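Local atomic coordinates of Low molecular weight heat shock protein (Xanthomonas axonopodis pv. citri, PDB entry 3GLA), a protein that probably acts as an ATP-independent chaperone of the small heat-shock (alpha-crystallin) family, holding unfolding proteins in a soluble state under stress. Residues W3-D8 and G64-R69; K10-H15 and E91-K96; Y19-G24 and N87-I92; V32-G37 and F70-S75. One frame throughout, in Å; residues are numbered along the deposited sequence. Where two conformers were deposited one is given.

Interaction 1 (W3-D8 and G64-R69); sequences WVPRVD and GSFHRR. With PO4 (phosphate ion), chain D.
In the beta sandwich of the alpha-crystallin domain, the chain entering strand 7-11 runs along edge strand 64-71 of the other sheet, packing Trp3 and Pro5 on Phe66 and Val4 on Arg68. The two rings form an edge-to-face pair, the edge of Phe66 turned to the face of the Trp3 six-membered ring, with centroids 5.0 Å apart and planes at 73°; Trp3 CZ3 lies 3.4 Å from Phe66 CD2. Pro5 crosses Phe66 at about a right angle, its CD 3.5 Å from Phe66 CB. Bent at chi3 (69°), the Arg68 chain brings NH1 to Pro5 O (2.7 Å), a bond tilted out of the guanidinium plane, while Val4 CG1 lies over one guanidinium face. Water relays the backbone contact: one joins Trp3 O to His67 N, another Trp3 N to Ser65 O. Arg6 CB points away from 64-69, and Arg6 NE donates to O3 of a phosphate ion (2.8 Å), probably from the crystallisation liquor, shared with Arg6 of the second subunit. Arg68 also salt-bridges Glu60 of that subunit. Around the contact, strand 64-71 pairs with strand 38-45, and strand 7-11 with strand 15-21 and, through Asp8, a strand of the second subunit.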
# COMPACT_ATOMS: atom_id res chain seq x y z
N TRP B 3 1.81 11.40 5.56
CA TRP B 3 1.88 10.16 4.94
C TRP B 3 2.88 10.56 3.79
O TRP B 3 2.67 11.55 3.05
CB TRP B 3 0.55 9.77 4.38
CG TRP B 3 0.48 8.52 3.58
CD1 TRP B 3 1.36 7.38 3.60
CD2 TRP B 3 -0.57 8.18 2.73
NE1 TRP B 3 0.88 6.45 2.74
CE2 TRP B 3 -0.30 6.85 2.24
CE3 TRP B 3 -1.69 8.82 2.34
CZ2 TRP B 3 -1.07 6.23 1.37
CZ3 TRP B 3 -2.51 8.15 1.42
CH2 TRP B 3 -2.20 6.86 0.96
N VAL B 4 3.93 9.76 3.64
CA VAL B 4 4.80 9.89 2.49
C VAL B 4 4.76 8.49 1.86
O VAL B 4 5.51 7.62 2.22
CB VAL B 4 6.21 10.21 2.97
CG1 VAL B 4 7.12 10.32 1.79
CG2 VAL B 4 6.22 11.58 3.69
N PRO B 5 3.91 8.31 0.87
CA PRO B 5 3.74 7.02 0.29
C PRO B 5 5.02 6.66 -0.45
O PRO B 5 5.55 7.45 -1.17
CB PRO B 5 2.60 7.18 -0.73
CG PRO B 5 2.15 8.53 -0.55
CD PRO B 5 2.92 9.29 0.43
N ARG B 6 5.46 5.45 -0.28
CA ARG B 6 6.72 5.03 -0.91
C ARG B 6 6.60 4.74 -2.35
O ARG B 6 5.56 4.26 -2.80
CB ARG B 6 7.19 3.74 -0.21
CG ARG B 6 7.68 4.16 1.24
CD ARG B 6 7.90 2.86 2.03
NE ARG B 6 8.51 3.32 3.26
CZ ARG B 6 9.79 3.45 3.49
NH1 ARG B 6 10.71 3.12 2.66
NH2 ARG B 6 10.10 3.95 4.70
N VAL B 7 7.62 5.09 -3.11
CA VAL B 7 7.56 5.01 -4.58
C VAL B 7 8.87 4.37 -5.04
O VAL B 7 9.96 4.56 -4.42
CB VAL B 7 7.56 6.42 -5.06
CG1 VAL B 7 7.91 6.52 -6.47
CG2 VAL B 7 6.15 7.01 -4.74
N ASP B 8 8.74 3.56 -6.01
CA ASP B 8 9.98 3.17 -6.74
C ASP B 8 9.89 3.78 -8.10
O ASP B 8 8.78 3.95 -8.67
CB ASP B 8 9.98 1.67 -6.97
CG ASP B 8 10.04 0.88 -5.69
OD1 ASP B 8 10.38 1.42 -4.67
OD2 ASP B 8 9.64 -0.33 -5.79
N GLY B 64 -4.17 10.76 5.54
CA GLY B 64 -4.28 12.22 5.30
C GLY B 64 -3.72 12.53 3.95
O GLY B 64 -3.68 11.66 3.04
N SER B 65 -3.28 13.77 3.81
CA SER B 65 -2.94 14.16 2.44
C SER B 65 -1.50 13.70 2.14
O SER B 65 -0.64 13.57 3.02
CB SER B 65 -2.96 15.71 2.28
OG SER B 65 -4.20 16.11 2.68
N PHE B 66 -1.26 13.48 0.87
CA PHE B 66 0.13 13.28 0.51
C PHE B 66 0.34 14.05 -0.81
O PHE B 66 -0.60 14.36 -1.51
CB PHE B 66 0.45 11.78 0.22
CG PHE B 66 -0.31 11.22 -0.91
CD1 PHE B 66 0.28 11.22 -2.20
CD2 PHE B 66 -1.59 10.68 -0.71
CE1 PHE B 66 -0.38 10.66 -3.28
CE2 PHE B 66 -2.31 10.13 -1.83
CZ PHE B 66 -1.65 10.14 -3.12
N HIS B 67 1.60 14.38 -1.04
CA HIS B 67 1.96 14.99 -2.29
C HIS B 67 3.43 14.83 -2.42
O HIS B 67 4.20 15.26 -1.57
CB HIS B 67 1.61 16.43 -2.12
CG HIS B 67 1.86 17.25 -3.31
ND1 HIS B 67 2.24 16.76 -4.54
CD2 HIS B 67 1.65 18.58 -3.48
CE1 HIS B 67 2.33 17.77 -5.41
NE2 HIS B 67 1.97 18.86 -4.80
N ARG B 68 3.81 14.10 -3.41
CA ARG B 68 5.22 13.90 -3.62
C ARG B 68 5.41 14.34 -5.09
O ARG B 68 4.55 14.22 -5.95
CB ARG B 68 5.58 12.44 -3.53
CG ARG B 68 5.28 12.01 -2.05
CD ARG B 68 6.03 10.70 -1.71
NE ARG B 68 7.45 10.91 -1.63
CZ ARG B 68 8.30 9.87 -1.73
NH1 ARG B 68 7.88 8.63 -2.01
NH2 ARG B 68 9.58 10.12 -1.64
N ARG B 69 6.64 14.79 -5.26
CA ARG B 69 7.12 15.29 -6.58
C ARG B 69 8.35 14.60 -6.89
O ARG B 69 9.27 14.37 -6.04
CB ARG B 69 7.38 16.80 -6.44
CG ARG B 69 6.12 17.61 -6.23
CD ARG B 69 6.40 19.22 -5.90
NE ARG B 69 6.20 19.30 -4.49
CZ ARG B 69 5.22 19.83 -3.80
NH1 ARG B 69 4.31 20.67 -4.28
NH2 ARG B 69 5.27 19.59 -2.53
P PO4 D . 6.45 4.30 6.33
O1 PO4 D . 6.15 5.46 7.13
O2 PO4 D . 5.15 3.34 6.30
O3 PO4 D . 6.65 4.67 4.86
O4 PO4 D . 7.50 3.37 6.73
O HOH W 1 3.48 13.05 0.79
O HOH W 2 -0.81 12.80 5.61

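Interaction 2 (K10-H15 and E91-K96); sequences KEEVNH and EIRIPK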
# COMPACT_ATOMS: atom_id res chain seq x y z
N LYS B 10 11.70 3.58 -12.01
CA LYS B 10 12.51 2.76 -12.89
C LYS B 10 12.59 3.47 -14.20
O LYS B 10 11.64 4.02 -14.73
CB LYS B 10 11.85 1.41 -13.08
CG LYS B 10 12.63 0.50 -13.91
CD LYS B 10 11.76 -0.69 -14.23
CE LYS B 10 12.72 -1.77 -14.85
NZ LYS B 10 11.83 -2.84 -15.29
N GLU B 11 13.78 3.40 -14.79
CA GLU B 11 13.91 3.93 -16.13
C GLU B 11 14.09 2.77 -17.08
O GLU B 11 15.02 1.90 -16.95
CB GLU B 11 15.11 4.86 -16.18
CG GLU B 11 15.30 5.30 -17.68
CD GLU B 11 16.40 6.30 -17.84
OE1 GLU B 11 16.92 6.89 -16.86
OE2 GLU B 11 16.62 6.64 -19.06
N GLU B 12 13.11 2.55 -17.91
CA GLU B 12 13.15 1.49 -18.94
C GLU B 12 13.64 2.17 -20.22
O GLU B 12 13.93 3.38 -20.23
CB GLU B 12 11.82 0.88 -19.16
CG GLU B 12 11.41 0.06 -17.92
CD GLU B 12 10.04 -0.58 -18.00
OE1 GLU B 12 9.81 -1.54 -17.19
OE2 GLU B 12 9.22 -0.13 -18.87
N VAL B 13 13.77 1.35 -21.27
CA VAL B 13 14.36 1.87 -22.51
C VAL B 13 13.43 2.91 -23.13
O VAL B 13 13.89 4.00 -23.48
CB VAL B 13 14.69 0.73 -23.54
CG1 VAL B 13 15.21 1.41 -24.86
CG2 VAL B 13 15.79 -0.13 -22.98
N ASN B 14 12.15 2.65 -23.10
CA ASN B 14 11.18 3.60 -23.68
C ASN B 14 10.36 4.44 -22.68
O ASN B 14 9.56 5.29 -23.09
CB ASN B 14 10.11 2.81 -24.44
CG ASN B 14 10.68 2.06 -25.59
OD1 ASN B 14 10.32 0.88 -25.82
ND2 ASN B 14 11.62 2.71 -26.29
N HIS B 15 10.51 4.16 -21.38
CA HIS B 15 9.54 4.74 -20.43
C HIS B 15 10.23 4.83 -19.09
O HIS B 15 11.25 4.13 -18.81
CB HIS B 15 8.39 3.80 -20.12
CG HIS B 15 7.51 3.50 -21.25
ND1 HIS B 15 6.35 4.21 -21.52
CD2 HIS B 15 7.58 2.50 -22.17
CE1 HIS B 15 5.77 3.69 -22.58
NE2 HIS B 15 6.50 2.66 -23.00
N GLU B 91 0.70 2.52 -10.77
CA GLU B 91 1.90 2.43 -11.62
C GLU B 91 1.72 3.49 -12.64
O GLU B 91 0.66 3.55 -13.34
CB GLU B 91 1.90 1.07 -12.21
CG GLU B 91 3.08 0.98 -13.28
CD GLU B 91 3.19 -0.43 -13.83
OE1 GLU B 91 3.65 -0.52 -14.99
OE2 GLU B 91 2.80 -1.36 -13.17
N ILE B 92 2.68 4.39 -12.69
CA ILE B 92 2.58 5.52 -13.61
C ILE B 92 3.62 5.27 -14.65
O ILE B 92 4.79 5.03 -14.31
CB ILE B 92 2.94 6.74 -12.90
CG1 ILE B 92 1.86 6.99 -11.79
CG2 ILE B 92 2.85 7.93 -13.87
CD1 ILE B 92 2.20 8.15 -10.90
N ARG B 93 3.22 5.38 -15.95
CA ARG B 93 4.23 5.14 -16.98
C ARG B 93 4.40 6.42 -17.70
O ARG B 93 3.45 7.12 -18.05
CB ARG B 93 3.78 4.06 -17.96
CG ARG B 93 3.63 2.73 -17.28
CD ARG B 93 3.54 1.59 -18.27
NE ARG B 93 4.25 0.50 -17.64
CZ ARG B 93 5.38 -0.01 -18.12
NH1 ARG B 93 5.98 -0.99 -17.45
NH2 ARG B 93 5.90 0.44 -19.26
N ILE B 94 5.65 6.80 -17.93
CA ILE B 94 5.94 8.09 -18.49
C ILE B 94 6.85 7.78 -19.68
O ILE B 94 7.95 7.34 -19.55
CB ILE B 94 6.69 8.95 -17.59
CG1 ILE B 94 5.91 9.18 -16.23
CG2 ILE B 94 6.90 10.37 -18.18
CD1 ILE B 94 6.54 8.17 -15.17
N PRO B 95 6.33 8.01 -20.89
CA PRO B 95 7.18 7.62 -22.02
C PRO B 95 8.28 8.57 -22.19
O PRO B 95 8.25 9.71 -21.72
CB PRO B 95 6.20 7.77 -23.22
CG PRO B 95 5.15 8.69 -22.77
CD PRO B 95 5.00 8.54 -21.24
N LYS B 96 9.35 8.10 -22.89
CA LYS B 96 10.41 9.02 -23.19
C LYS B 96 10.16 9.68 -24.56
O LYS B 96 9.48 9.08 -25.36
CB LYS B 96 11.73 8.28 -23.29
CG LYS B 96 12.18 7.80 -21.92
CD LYS B 96 13.38 6.90 -22.18
CE LYS B 96 14.00 6.56 -20.84
NZ LYS B 96 15.26 5.79 -21.06
O HOH W 3 8.87 5.94 -25.69
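Lys96 reaches across the turn after strand 7-11 and meets Glu11 at about a right angle. Its chain is extended beyond CG, and this carries NZ alongside the turn to the Glu11 carboxylate, where OE2 accepts through its anti lone pair at 2.6 Å in a salt bridge. The same ammonium group donates to Glu12 O (2.9 Å), lying in that carbonyl's plane, and more weakly to Val13 O, so one charge gathers a carboxylate and two turn carbonyls. Lys96 N is bonded to Asn14 O (2.8 Å) from above the carbonyl plane, and a water links Asn14 O to Lys96 O.

A second set of charges lies by Glu12. Its carboxylate is turned 53° from the Arg93 guanidinium, and the salt bridge from Arg93 NH2 to Glu12 OE2 is weak (3.4 Å). Arg93 is held more firmly by Glu91, whose OE1 lies in the guanidinium plane 2.9 Å from Arg93 NE. Lys10 NZ, also paired with Glu52 of the second subunit, approaches Glu12 OE1 at 3.1 Å and completes a four-residue network. The His15 ring stands 67° from the guanidinium plane, with Arg93 NH2 over one of its faces, toward the rim.

In the backbone, His15 and Pro95 form an antiparallel non-hydrogen-bonded pair, their CA atoms 4.0 Å apart, and His15 CA makes a CA-H...O contact with Ile94 O. Glu12 N bonds to His15 O, closing the turn. This is a beta hairpin, strands 7-11 and 15-21, whose turn is fastened to the end of strand 89-95 in the alpha-crystallin sandwich.

Interaction 3 (Y19-G24 and N87-I92); sequences YADLPG and NGVLEI
Leu22 CD1 rests 4.0 Å from Leu90 CB, the two side chains slanting across each other, and Ala20 lies beside Leu90 on the same face of the sheet. Leu90 and Leu22 both also touch Ile30, and Ala20 reaches Ile41, which places this apolar centre in the interior between the two sheets. The backbones are antiparallel neighbours: Ala20 and Leu90 form a hydrogen-bonded pair, with 2.8 Å both from Ala20 N to Leu90 O and from Leu90 N to Ala20 O. Leu22 N adds a bond of 2.6 Å to Gly88 O, met almost head-on at a C=O...N angle of 175°. Strands 15-21 and 89-95 are the central pair of the four-stranded sheet of the alpha-crystallin sandwich. Where the strand gives way to loop, Gly88 lies close against Pro23, their CA atoms 3.9 Å apart. The opposite face carries Tyr19, Asp21, Val89 and Glu91. Here Tyr19 lies side by side with Glu91, the ring at 57° to the carboxylate and its CE1 3.6 Å from Glu91 OE2, while Glu91 OE1 is salt-bridged to Arg93. Asp21 runs alongside Val89, OD1 3.5 Å from Val89 CG2, and this carboxylate continues to a salt bridge with Arg45 of the second subunit.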
# COMPACT_ATOMS: atom_id res chain seq x y z
N TYR B 19 6.18 3.49 -9.33
CA TYR B 19 5.23 2.58 -8.68
C TYR B 19 5.04 3.18 -7.30
O TYR B 19 6.01 3.51 -6.63
CB TYR B 19 5.88 1.22 -8.46
CG TYR B 19 6.35 0.56 -9.71
CD1 TYR B 19 5.51 -0.26 -10.43
CD2 TYR B 19 7.66 0.76 -10.14
CE1 TYR B 19 5.98 -0.90 -11.62
CE2 TYR B 19 8.12 0.14 -11.24
CZ TYR B 19 7.27 -0.68 -11.95
OH TYR B 19 7.80 -1.22 -13.13
N ALA B 20 3.78 3.47 -6.94
CA ALA B 20 3.58 4.12 -5.68
C ALA B 20 2.70 3.24 -4.82
O ALA B 20 1.66 2.75 -5.25
CB ALA B 20 2.89 5.45 -5.93
N ASP B 21 3.08 3.10 -3.60
CA ASP B 21 2.24 2.32 -2.71
C ASP B 21 1.25 3.32 -2.10
O ASP B 21 1.55 4.12 -1.20
CB ASP B 21 3.13 1.79 -1.61
CG ASP B 21 3.76 0.46 -2.00
OD1 ASP B 21 3.51 -0.01 -3.10
OD2 ASP B 21 4.58 0.01 -1.17
N LEU B 22 0.03 3.17 -2.60
CA LEU B 22 -1.06 4.06 -2.16
C LEU B 22 -2.21 3.21 -1.71
O LEU B 22 -3.31 3.33 -2.23
CB LEU B 22 -1.44 4.98 -3.36
CG LEU B 22 -0.25 6.03 -3.56
CD1 LEU B 22 -0.59 6.61 -4.95
CD2 LEU B 22 -0.27 7.00 -2.46
N PRO B 23 -1.98 2.42 -0.67
CA PRO B 23 -3.10 1.54 -0.26
C PRO B 23 -4.25 2.36 0.31
O PRO B 23 -4.12 3.45 0.81
CB PRO B 23 -2.47 0.71 0.83
CG PRO B 23 -1.35 1.58 1.51
CD PRO B 23 -0.79 2.25 0.19
N GLY B 24 -5.44 1.88 -0.06
CA GLY B 24 -6.61 2.45 0.61
C GLY B 24 -7.18 3.64 -0.15
O GLY B 24 -7.99 4.39 0.45
N ASN B 87 -4.43 -3.23 -6.39
CA ASN B 87 -4.06 -3.59 -5.02
C ASN B 87 -3.33 -2.46 -4.36
O ASN B 87 -2.40 -2.75 -3.61
CB ASN B 87 -3.22 -4.85 -5.02
CG ASN B 87 -4.04 -6.07 -5.37
OD1 ASN B 87 -5.19 -6.16 -4.99
ND2 ASN B 87 -3.45 -6.95 -6.20
N GLY B 88 -3.74 -1.21 -4.58
CA GLY B 88 -3.14 -0.13 -3.79
C GLY B 88 -1.87 0.36 -4.41
O GLY B 88 -1.27 1.21 -3.78
N VAL B 89 -1.39 -0.23 -5.49
CA VAL B 89 -0.16 0.30 -6.07
C VAL B 89 -0.58 1.02 -7.29
O VAL B 89 -1.38 0.54 -8.14
CB VAL B 89 0.81 -0.85 -6.49
CG1 VAL B 89 1.93 -0.27 -7.33
CG2 VAL B 89 1.28 -1.56 -5.25
N LEU B 90 -0.06 2.20 -7.42
CA LEU B 90 -0.37 2.94 -8.68
C LEU B 90 0.86 2.89 -9.51
O LEU B 90 1.95 3.15 -8.99
CB LEU B 90 -0.65 4.40 -8.30
CG LEU B 90 -1.00 5.26 -9.57
CD1 LEU B 90 -2.33 4.83 -10.08
CD2 LEU B 90 -1.10 6.71 -9.17
N GLU B 91 0.70 2.52 -10.77
CA GLU B 91 1.90 2.43 -11.62
C GLU B 91 1.72 3.49 -12.64
O GLU B 91 0.66 3.55 -13.34
CB GLU B 91 1.90 1.07 -12.21
CG GLU B 91 3.08 0.98 -13.28
CD GLU B 91 3.19 -0.43 -13.83
OE1 GLU B 91 3.65 -0.52 -14.99
OE2 GLU B 91 2.80 -1.36 -13.17
N ILE B 92 2.68 4.39 -12.69
CA ILE B 92 2.58 5.52 -13.61
C ILE B 92 3.62 5.27 -14.65
O ILE B 92 4.79 5.03 -14.31
CB ILE B 92 2.94 6.74 -12.90
CG1 ILE B 92 1.86 6.99 -11.79
CG2 ILE B 92 2.85 7.93 -13.87
CD1 ILE B 92 2.20 8.15 -10.90

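Interaction 4 (V32-G37 and F70-S75); sequences VQMDKG and FALPDS
Met34 packed on Leu72, together with a backbone bond from Leu72 to Gly37, makes the tight part of this small contact, set against an exposed turn and the exposed residues Pro73 and Asp74. The methionine chain leaves its strand with CG opposite the backbone N (chi1 -173°) and stays extended beyond, which brings the terminal methyl across to the leucine. There Met34 CE lies 3.8 Å from Leu72 CD1, and Met34 SD is 4.0 Å from the same methyl; the two side chains meet at a slant, with only the end of Met34 engaged. Leu72 points its CB toward the turn, and that atom lies 3.8 Å from Gly37 O.

Alongside, Leu72 N donates to Gly37 O at 2.8 Å. The bond is close to linear, 167° at the hydrogen, and the donor sits almost straight in front of the carbonyl. The same oxygen takes a CA-H...O contact from Ala71 CA (3.5 Å). Lys36 and Gly37 both have positive phi and together turn the chain; the value at Gly37 (79°) favours glycine.

The outer side is looser. Asp35, at the end of its strand, and Lys36, in the turn, are exposed and reach nothing in 70-75; a long ion pair links them. Pro73 and Asp74 are likewise exposed where the other segment departs.

Inward, Met34 continues onto Leu39, Ile94, Ala76, Ala78 and Ile81, and Leu72 onto Leu39. The contact thus lies at one end of the three-stranded sheet, where the turn between strands 31-35 and 38-45 is tied to the chain leaving strand 64-71, with strand 89-95 of the facing sheet packed against Met34.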
# COMPACT_ATOMS: atom_id res chain seq x y z
N VAL B 32 -2.40 12.61 -10.61
CA VAL B 32 -1.06 12.50 -11.17
C VAL B 32 -0.94 13.63 -12.12
O VAL B 32 -1.84 13.79 -12.95
CB VAL B 32 -0.95 11.24 -11.92
CG1 VAL B 32 0.39 10.99 -12.48
CG2 VAL B 32 -1.20 10.05 -10.94
N GLN B 33 0.15 14.37 -12.04
CA GLN B 33 0.37 15.52 -12.96
C GLN B 33 1.83 15.58 -13.19
O GLN B 33 2.65 15.15 -12.34
CB GLN B 33 -0.02 16.80 -12.23
CG GLN B 33 -1.42 16.81 -11.92
CD GLN B 33 -1.91 18.21 -11.66
OE1 GLN B 33 -3.07 18.51 -11.92
NE2 GLN B 33 -1.02 19.08 -11.16
N MET B 34 2.26 16.04 -14.38
CA MET B 34 3.65 16.22 -14.58
C MET B 34 3.76 17.56 -15.29
O MET B 34 3.05 17.80 -16.28
CB MET B 34 4.24 15.08 -15.38
CG MET B 34 5.74 15.16 -15.48
SD MET B 34 6.40 13.84 -16.22
CE MET B 34 8.03 14.47 -16.52
N ASP B 35 4.57 18.44 -14.78
CA ASP B 35 4.69 19.78 -15.37
C ASP B 35 6.17 20.12 -15.12
O ASP B 35 6.74 19.76 -14.13
CB ASP B 35 3.76 20.77 -14.67
CG ASP B 35 3.66 22.17 -15.43
OD1 ASP B 35 3.73 22.24 -16.71
OD2 ASP B 35 3.56 23.22 -14.72
N LYS B 36 6.84 20.76 -16.08
CA LYS B 36 8.22 21.18 -15.88
C LYS B 36 9.16 20.06 -15.50
O LYS B 36 10.15 20.29 -14.73
CB LYS B 36 8.29 22.29 -14.80
CG LYS B 36 7.64 23.63 -15.21
CD LYS B 36 7.24 24.56 -14.05
CE LYS B 36 6.37 25.71 -14.64
NZ LYS B 36 5.42 26.35 -13.66
N GLY B 37 8.90 18.87 -16.01
CA GLY B 37 9.79 17.72 -15.83
C GLY B 37 9.58 17.12 -14.42
O GLY B 37 10.26 16.20 -14.10
N PHE B 70 8.49 14.24 -8.16
CA PHE B 70 9.66 13.55 -8.60
C PHE B 70 10.15 14.22 -9.90
O PHE B 70 9.56 14.02 -10.95
CB PHE B 70 9.46 12.11 -8.86
CG PHE B 70 8.89 11.40 -7.64
CD1 PHE B 70 7.50 11.38 -7.45
CD2 PHE B 70 9.72 11.04 -6.61
CE1 PHE B 70 6.95 10.78 -6.32
CE2 PHE B 70 9.17 10.46 -5.42
CZ PHE B 70 7.77 10.33 -5.31
N ALA B 71 11.21 14.97 -9.82
CA ALA B 71 11.80 15.47 -11.07
C ALA B 71 12.30 14.25 -11.84
O ALA B 71 12.94 13.36 -11.33
CB ALA B 71 13.04 16.35 -10.66
N LEU B 72 12.02 14.17 -13.16
CA LEU B 72 12.46 13.07 -13.94
C LEU B 72 13.40 13.67 -15.05
O LEU B 72 13.42 14.90 -15.21
CB LEU B 72 11.25 12.53 -14.68
CG LEU B 72 10.24 11.82 -13.72
CD1 LEU B 72 9.09 11.41 -14.62
CD2 LEU B 72 10.90 10.59 -13.18
N PRO B 73 14.15 12.80 -15.64
CA PRO B 73 15.10 13.28 -16.70
C PRO B 73 14.31 13.94 -17.78
O PRO B 73 13.12 13.65 -18.04
CB PRO B 73 15.67 11.99 -17.26
CG PRO B 73 15.73 11.07 -16.06
CD PRO B 73 14.32 11.36 -15.48
N ASP B 74 15.02 14.85 -18.48
CA ASP B 74 14.42 15.58 -19.56
C ASP B 74 13.86 14.73 -20.61
O ASP B 74 12.96 15.18 -21.36
CB ASP B 74 15.50 16.48 -20.17
CG ASP B 74 15.62 17.77 -19.42
OD1 ASP B 74 16.46 18.62 -19.82
OD2 ASP B 74 14.86 17.99 -18.43
N SER B 75 14.31 13.51 -20.70
CA SER B 75 13.76 12.61 -21.66
C SER B 75 12.28 12.22 -21.40
O SER B 75 11.57 11.73 -22.24
CB SER B 75 14.51 11.33 -21.74
OG SER B 75 14.48 10.55 -20.48

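The four contacts are spread over the two sheets of one beta sandwich. Interactions 2 and 3 lie in the four-stranded sheet, about 16 Å apart centre to centre, and share Glu91 and Ile92 on strand 89-95. Interaction 1 bridges the sheets; about 10 Å from interaction 3 centre to centre, it meets it through the pairing of strands 7-11 and 15-21, then through Pro5 against Leu22. Interaction 4, about 11 Å from interaction 2 centre to centre, packs Met34 and Val32 on Ile94 and Ile92. Along the chain, 32-37 and 70-75 fall between the paired segments of interactions 2 and 3. Interactions 1, 2 and 3 border the second subunit extensively, interaction 4 through Phe70, consistent with a dimeric building block.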